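Local atomic coordinates of periplasmic branched-chain amino acid-binding protein (Burkholderia mallei, PDB entry 3I09), a protein that probably binds branched-chain amino acids or related small carboxylates in the periplasm and delivers them to an ABC transporter. Residues A[176-188]-A[203-215]. Numbering follows the deposited sequence.
Sequences RHPLSASDFSSFL and NAGGDTVNAIKAA
The carboxylate of D207 receives the backbone of the loop that follows strand 170-177. S180 N donates to D207 OD2 at 2.9 Å, on the syn lone pair. A181 N gives D207 OD1 a weaker, bent bond (129° at the hydrogen). OD1 is also reached by a water. That water donates to both D207 OD1 and A181 O and accepts from N210 ND2, so it ties the carboxylate, the loop carbonyl and the N210 amide together. H177 has both ring nitrogens engaged. H177 ND1 donates to P178 O at 2.8 Å, from above the carbonyl plane. H177 NE2 therefore acts as acceptor and takes a nearly straight bond (168°) from N203 ND2, 3.0 Å away. With ND1 as donor and NE2 as acceptor, the ring is probably neutral, although D207 OD2 lies at its edge, 3.4 Å from H177 CE1. H177 NE2 lies in the plane of the N203 amide, but N203 ND2 sits tilted from the imidazole plane. The other end of the N203 amide is used too, since T208 OG1 donates to N203 OD1.

These segments belong to a parallel alpha/beta lobe of a type I periplasmic binding protein. Edge strand 170-177 leads into helix 185-193, which packs beside helix 205-217. A204 lines the pocket that holds acetoacetic acid.

F184 packs against helix 205-217 beside the polar groups. Its CG stands anti to the carbonyl carbon (chi1 -76°), which sets the ring between two methyls: A211 CB makes a CH-pi contact over one face, 4.1 Å from the F184 centroid, and A181 CB covers the opposite face. F184 CE1 sits over the centre of the H177 imidazole. S185 N gives D183 OD1 a capping bond at the start of helix 185-193, and S185 OG donates to the same oxygen. One turn after F184, L188 CD1 presses tightly on A214 CB at 3.5 Å.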
ATOM      1  N   ARG A 176     -20.472   5.125  -5.450  1.00 17.22           N
ATOM      2  CA  ARG A 176     -19.748   3.860  -5.235  1.00 17.38           C
ATOM      3  C   ARG A 176     -19.735   3.050  -6.496  1.00 18.11           C
ATOM      4  O   ARG A 176     -20.662   3.160  -7.341  1.00 16.44           O
ATOM      5  CB  ARG A 176     -20.442   3.010  -4.204  1.00 19.66           C
ATOM      6  CG  ARG A 176     -20.573   3.663  -2.883  1.00 20.41           C
ATOM      7  CD  ARG A 176     -19.614   3.170  -1.887  1.00 21.70           C
ATOM      8  NE  ARG A 176     -19.985   3.708  -0.580  1.00 19.62           N
ATOM      9  CZ  ARG A 176     -20.632   3.063   0.369  1.00 21.09           C
ATOM     10  NH1 ARG A 176     -20.982   1.787   0.230  1.00 21.93           N
ATOM     11  NH2 ARG A 176     -20.887   3.701   1.497  1.00 20.83           N
ATOM     12  N   HIS A 177     -18.651   2.283  -6.663  1.00 15.87           N
ATOM     13  CA  HIS A 177     -18.564   1.342  -7.738  1.00 15.02           C
ATOM     14  C   HIS A 177     -18.083   0.021  -7.172  1.00 13.59           C
ATOM     15  O   HIS A 177     -17.350   0.018  -6.205  1.00 14.27           O
ATOM     16  CB  HIS A 177     -17.650   1.837  -8.857  1.00 13.99           C
ATOM     17  CG  HIS A 177     -16.182   1.939  -8.487  1.00 13.20           C
ATOM     18  ND1 HIS A 177     -15.329   0.866  -8.553  1.00 13.48           N
ATOM     19  CD2 HIS A 177     -15.430   3.003  -8.104  1.00 14.73           C
ATOM     20  CE1 HIS A 177     -14.105   1.259  -8.206  1.00 16.81           C
ATOM     21  NE2 HIS A 177     -14.140   2.558  -7.948  1.00 15.59           N
ATOM     22  N   PRO A 178     -18.483  -1.096  -7.790  1.00 13.95           N
ATOM     23  CA  PRO A 178     -17.964  -2.375  -7.376  1.00 14.72           C
ATOM     24  C   PRO A 178     -16.463  -2.485  -7.643  1.00 16.04           C
ATOM     25  O   PRO A 178     -15.948  -1.885  -8.591  1.00 15.96           O
ATOM     26  CB  PRO A 178     -18.745  -3.374  -8.248  1.00 15.83           C
ATOM     27  CG  PRO A 178     -19.163  -2.591  -9.460  1.00 15.06           C
ATOM     28  CD  PRO A 178     -19.406  -1.215  -8.933  1.00 14.36           C
ATOM     29  N   LEU A 179     -15.789  -3.275  -6.824  1.00 14.82           N
ATOM     30  CA  LEU A 179     -14.375  -3.591  -7.036  1.00 14.89           C
ATOM     31  C   LEU A 179     -14.237  -4.213  -8.410  1.00 15.84           C
ATOM     32  O   LEU A 179     -15.028  -5.077  -8.796  1.00 14.94           O
ATOM     33  CB  LEU A 179     -13.850  -4.523  -5.940  1.00 15.55           C
ATOM     34  CG  LEU A 179     -12.379  -4.959  -6.060  1.00 15.51           C
ATOM     35  CD1 LEU A 179     -11.507  -3.729  -5.970  1.00 14.92           C
ATOM     36  CD2 LEU A 179     -11.954  -6.031  -5.022  1.00 16.63           C
ATOM     37  N   SER A 180     -13.261  -3.736  -9.172  1.00 15.36           N
ATOM     38  CA  SER A 180     -13.012  -4.205 -10.523  1.00 16.50           C
ATOM     39  C   SER A 180     -14.228  -3.993 -11.455  1.00 17.18           C
ATOM     40  O   SER A 180     -14.639  -4.919 -12.191  1.00 18.35           O
ATOM     41  CB  SER A 180     -12.598  -5.674 -10.486  1.00 17.50           C
ATOM     42  OG  SER A 180     -11.760  -5.968 -11.574  1.00 18.07           O
ATOM     43  N   ALA A 181     -14.797  -2.796 -11.401  1.00 16.52           N
ATOM     44  CA  ALA A 181     -15.946  -2.410 -12.243  1.00 17.05           C
ATOM     45  C   ALA A 181     -15.650  -2.502 -13.742  1.00 18.09           C
ATOM     46  O   ALA A 181     -14.544  -2.128 -14.211  1.00 16.84           O
ATOM     47  CB  ALA A 181     -16.413  -0.989 -11.891  1.00 16.18           C
ATOM     48  N   SER A 182     -16.627  -2.969 -14.520  1.00 18.87           N
ATOM     49  CA  SER A 182     -16.393  -3.131 -15.946  1.00 19.75           C
ATOM     50  C   SER A 182     -16.906  -1.936 -16.735  1.00 19.64           C
ATOM     51  O   SER A 182     -16.705  -1.879 -17.941  1.00 20.16           O
ATOM     52  CB  SER A 182     -17.033  -4.409 -16.462  1.00 21.14           C
ATOM     53  OG  SER A 182     -18.425  -4.282 -16.383  1.00 20.09           O
ATOM     54  N   ASP A 183     -17.557  -0.990 -16.067  1.00 18.87           N
ATOM     55  CA  ASP A 183     -18.149   0.164 -16.741  1.00 19.33           C
ATOM     56  C   ASP A 183     -18.283   1.308 -15.730  1.00 19.44           C
ATOM     57  O   ASP A 183     -18.959   1.172 -14.701  1.00 22.23           O
ATOM     58  CB  ASP A 183     -19.510  -0.213 -17.372  1.00 19.22           C
ATOM     59  CG  ASP A 183     -20.131   0.916 -18.218  1.00 22.07           C
ATOM     60  OD1 ASP A 183     -19.627   2.060 -18.216  1.00 21.98           O
ATOM     61  OD2 ASP A 183     -21.144   0.639 -18.925  1.00 27.35           O
ATOM     62  N   PHE A 184     -17.617   2.417 -16.008  1.00 18.13           N
ATOM     63  CA  PHE A 184     -17.622   3.573 -15.113  1.00 18.66           C
ATOM     64  C   PHE A 184     -18.505   4.740 -15.586  1.00 18.99           C
ATOM     65  O   PHE A 184     -18.529   5.781 -14.922  1.00 19.88           O
ATOM     66  CB  PHE A 184     -16.206   4.104 -14.954  1.00 17.65           C
ATOM     67  CG  PHE A 184     -15.355   3.278 -14.046  1.00 16.92           C
ATOM     68  CD1 PHE A 184     -15.359   3.502 -12.674  1.00 16.49           C
ATOM     69  CD2 PHE A 184     -14.559   2.271 -14.552  1.00 18.30           C
ATOM     70  CE1 PHE A 184     -14.549   2.750 -11.833  1.00 17.41           C
ATOM     71  CE2 PHE A 184     -13.760   1.504 -13.705  1.00 16.61           C
ATOM     72  CZ  PHE A 184     -13.767   1.746 -12.351  1.00 17.06           C
ATOM     73  N   SER A 185     -19.186   4.590 -16.724  1.00 20.28           N
ATOM     74  CA  SER A 185     -19.812   5.726 -17.396  1.00 21.26           C
ATOM     75  C   SER A 185     -20.898   6.413 -16.541  1.00 21.27           C
ATOM     76  O   SER A 185     -20.880   7.653 -16.397  1.00 21.17           O
ATOM     77  CB  SER A 185     -20.375   5.330 -18.769  1.00 21.95           C
ATOM     78  OG  SER A 185     -21.248   4.232 -18.656  1.00 24.05           O
ATOM     79  N   SER A 186     -21.812   5.644 -15.966  1.00 20.01           N
ATOM     80  CA  SER A 186     -22.884   6.256 -15.159  1.00 21.23           C
ATOM     81  C   SER A 186     -22.346   6.937 -13.888  1.00 20.14           C
ATOM     82  O   SER A 186     -22.781   8.038 -13.524  1.00 20.95           O
ATOM     83  CB  SER A 186     -23.984   5.247 -14.827  1.00 20.71           C
ATOM     84  OG  SER A 186     -23.524   4.293 -13.884  1.00 25.43           O
ATOM     85  N   PHE A 187     -21.348   6.322 -13.261  1.00 19.46           N
ATOM     86  CA  PHE A 187     -20.708   6.889 -12.098  1.00 18.61           C
ATOM     87  C   PHE A 187     -20.027   8.228 -12.441  1.00 19.28           C
ATOM     88  O   PHE A 187     -20.154   9.220 -11.709  1.00 18.16           O
ATOM     89  CB  PHE A 187     -19.670   5.917 -11.516  1.00 19.05           C
ATOM     90  CG  PHE A 187     -20.168   4.491 -11.375  1.00 17.69           C
ATOM     91  CD1 PHE A 187     -21.432   4.214 -10.888  1.00 20.55           C
ATOM     92  CD2 PHE A 187     -19.368   3.431 -11.719  1.00 16.42           C
ATOM     93  CE1 PHE A 187     -21.878   2.887 -10.761  1.00 21.37           C
ATOM     94  CE2 PHE A 187     -19.802   2.114 -11.576  1.00 15.60           C
ATOM     95  CZ  PHE A 187     -21.059   1.851 -11.102  1.00 18.26           C
ATOM     96  N   LEU A 188     -19.331   8.266 -13.574  1.00 18.23           N
ATOM     97  CA  LEU A 188     -18.623   9.479 -13.963  1.00 19.09           C
ATOM     98  C   LEU A 188     -19.605  10.606 -14.310  1.00 19.79           C
ATOM     99  O   LEU A 188     -19.385  11.749 -13.949  1.00 19.22           O
ATOM    100  CB  LEU A 188     -17.633   9.189 -15.109  1.00 19.34           C
ATOM    101  CG  LEU A 188     -16.336   8.437 -14.774  1.00 17.92           C
ATOM    102  CD1 LEU A 188     -15.663   7.971 -16.068  1.00 18.36           C
ATOM    103  CD2 LEU A 188     -15.358   9.227 -13.942  1.00 19.21           C
ATOM    104  N   ASN A 203      -9.988   4.611  -5.059  1.00 13.00           N
ATOM    105  CA  ASN A 203      -9.935   3.263  -5.617  1.00 11.97           C
ATOM    106  C   ASN A 203      -8.480   3.032  -6.012  1.00 12.07           C
ATOM    107  O   ASN A 203      -7.661   3.890  -5.720  1.00 12.82           O
ATOM    108  CB  ASN A 203     -10.922   3.086  -6.778  1.00 12.50           C
ATOM    109  CG  ASN A 203     -10.700   4.058  -7.955  1.00 13.97           C
ATOM    110  OD1 ASN A 203      -9.618   4.590  -8.173  1.00 13.01           O
ATOM    111  ND2 ASN A 203     -11.726   4.173  -8.799  1.00 14.16           N
ATOM    112  N   ALA A 204      -8.160   1.901  -6.613  1.00 11.72           N
ATOM    113  CA  ALA A 204      -6.740   1.537  -6.819  1.00 11.30           C
ATOM    114  C   ALA A 204      -6.575   0.624  -8.018  1.00 12.05           C
ATOM    115  O   ALA A 204      -7.542   0.037  -8.533  1.00 11.25           O
ATOM    116  CB  ALA A 204      -6.203   0.845  -5.587  1.00 11.07           C
ATOM    117  N   GLY A 205      -5.333   0.475  -8.450  1.00 10.20           N
ATOM    118  CA  GLY A 205      -4.997  -0.505  -9.451  1.00 11.96           C
ATOM    119  C   GLY A 205      -5.790  -0.397 -10.739  1.00 11.89           C
ATOM    120  O   GLY A 205      -5.970   0.691 -11.291  1.00 11.82           O
ATOM    121  N   GLY A 206      -6.290  -1.540 -11.222  1.00 12.54           N
ATOM    122  CA  GLY A 206      -7.054  -1.558 -12.471  1.00 13.52           C
ATOM    123  C   GLY A 206      -8.272  -0.641 -12.456  1.00 13.61           C
ATOM    124  O   GLY A 206      -8.657  -0.119 -13.515  1.00 13.77           O
ATOM    125  N   ASP A 207      -8.857  -0.414 -11.268  1.00 13.02           N
ATOM    126  CA  ASP A 207     -10.010   0.516 -11.145  1.00 13.09           C
ATOM    127  C   ASP A 207      -9.572   1.952 -11.419  1.00 12.57           C
ATOM    128  O   ASP A 207     -10.246   2.693 -12.125  1.00 12.28           O
ATOM    129  CB  ASP A 207     -10.697   0.422  -9.748  1.00 13.30           C
ATOM    130  CG  ASP A 207     -11.693  -0.748  -9.631  1.00 15.54           C
ATOM    131  OD1 ASP A 207     -12.273  -1.161 -10.681  1.00 16.75           O
ATOM    132  OD2 ASP A 207     -11.881  -1.260  -8.480  1.00 14.59           O
ATOM    133  N   THR A 208      -8.440   2.355 -10.848  1.00 12.49           N
ATOM    134  CA  THR A 208      -7.908   3.673 -11.069  1.00 12.14           C
ATOM    135  C   THR A 208      -7.579   3.856 -12.568  1.00 12.72           C
ATOM    136  O   THR A 208      -7.886   4.895 -13.166  1.00 12.30           O
ATOM    137  CB  THR A 208      -6.657   3.912 -10.213  1.00 13.20           C
ATOM    138  OG1 THR A 208      -6.991   3.718  -8.833  1.00 14.06           O
ATOM    139  CG2 THR A 208      -6.107   5.331 -10.398  1.00 12.96           C
ATOM    140  N   VAL A 209      -6.966   2.848 -13.152  1.00 11.53           N
ATOM    141  CA  VAL A 209      -6.588   2.910 -14.555  1.00 12.77           C
ATOM    142  C   VAL A 209      -7.808   3.051 -15.427  1.00 12.77           C
ATOM    143  O   VAL A 209      -7.887   3.968 -16.278  1.00 12.29           O
ATOM    144  CB  VAL A 209      -5.727   1.692 -14.950  1.00 12.84           C
ATOM    145  CG1 VAL A 209      -5.624   1.538 -16.493  1.00 12.69           C
ATOM    146  CG2 VAL A 209      -4.329   1.827 -14.296  1.00 11.76           C
ATOM    147  N   ASN A 210      -8.778   2.170 -15.208  1.00 12.66           N
ATOM    148  CA  ASN A 210      -9.998   2.172 -16.027  1.00 13.46           C
ATOM    149  C   ASN A 210     -10.829   3.431 -15.831  1.00 14.60           C
ATOM    150  O   ASN A 210     -11.393   3.940 -16.808  1.00 14.74           O
ATOM    151  CB  ASN A 210     -10.823   0.910 -15.795  1.00 14.60           C
ATOM    152  CG  ASN A 210     -10.169  -0.322 -16.409  1.00 17.22           C
ATOM    153  OD1 ASN A 210      -9.447  -0.216 -17.435  1.00 18.17           O
ATOM    154  ND2 ASN A 210     -10.427  -1.485 -15.827  1.00 16.61           N
ATOM    155  N   ALA A 211     -10.869   3.968 -14.605  1.00 14.17           N
ATOM    156  CA  ALA A 211     -11.626   5.191 -14.328  1.00 14.27           C
ATOM    157  C   ALA A 211     -10.994   6.394 -15.002  1.00 14.30           C
ATOM    158  O   ALA A 211     -11.698   7.267 -15.485  1.00 12.67           O
ATOM    159  CB  ALA A 211     -11.741   5.445 -12.805  1.00 13.90           C
ATOM    160  N   ILE A 212      -9.670   6.462 -15.005  1.00 14.66           N
ATOM    161  CA  ILE A 212      -8.969   7.581 -15.620  1.00 14.39           C
ATOM    162  C   ILE A 212      -9.163   7.525 -17.135  1.00 16.31           C
ATOM    163  O   ILE A 212      -9.419   8.569 -17.775  1.00 15.81           O
ATOM    164  CB  ILE A 212      -7.490   7.616 -15.234  1.00 14.61           C
ATOM    165  CG1 ILE A 212      -7.377   7.991 -13.756  1.00 13.74           C
ATOM    166  CG2 ILE A 212      -6.703   8.663 -16.087  1.00 13.04           C
ATOM    167  CD1 ILE A 212      -5.996   7.885 -13.214  1.00 14.43           C
ATOM    168  N   LYS A 213      -9.063   6.323 -17.701  1.00 16.42           N
ATOM    169  CA  LYS A 213      -9.281   6.137 -19.134  1.00 18.44           C
ATOM    170  C   LYS A 213     -10.661   6.617 -19.529  1.00 18.45           C
ATOM    171  O   LYS A 213     -10.805   7.408 -20.478  1.00 18.05           O
ATOM    172  CB  LYS A 213      -9.156   4.677 -19.528  1.00 18.82           C
ATOM    173  CG  LYS A 213      -7.737   4.224 -19.710  1.00 23.04           C
ATOM    174  CD  LYS A 213      -7.693   2.729 -20.031  1.00 28.63           C
ATOM    175  CE  LYS A 213      -6.257   2.210 -20.113  1.00 31.74           C
ATOM    176  NZ  LYS A 213      -6.178   0.777 -20.606  1.00 35.23           N
ATOM    177  N   ALA A 214     -11.657   6.119 -18.794  1.00 17.65           N
ATOM    178  CA  ALA A 214     -13.066   6.514 -18.976  1.00 18.14           C
ATOM    179  C   ALA A 214     -13.300   8.002 -18.780  1.00 17.95           C
ATOM    180  O   ALA A 214     -14.020   8.604 -19.558  1.00 18.66           O
ATOM    181  CB  ALA A 214     -13.974   5.707 -18.051  1.00 17.76           C
ATOM    182  N   ALA A 215     -12.716   8.609 -17.748  1.00 18.12           N
ATOM    183  CA  ALA A 215     -12.871  10.052 -17.532  1.00 18.39           C
ATOM    184  C   ALA A 215     -12.314  10.896 -18.702  1.00 20.48           C
ATOM    185  O   ALA A 215     -12.938  11.865 -19.121  1.00 19.30           O
ATOM    186  CB  ALA A 215     -12.221  10.472 -16.235  1.00 18.53           C
TER
HETATM  187  O   HOH W   1     -11.967  -1.816 -13.268  1.00 16.86           O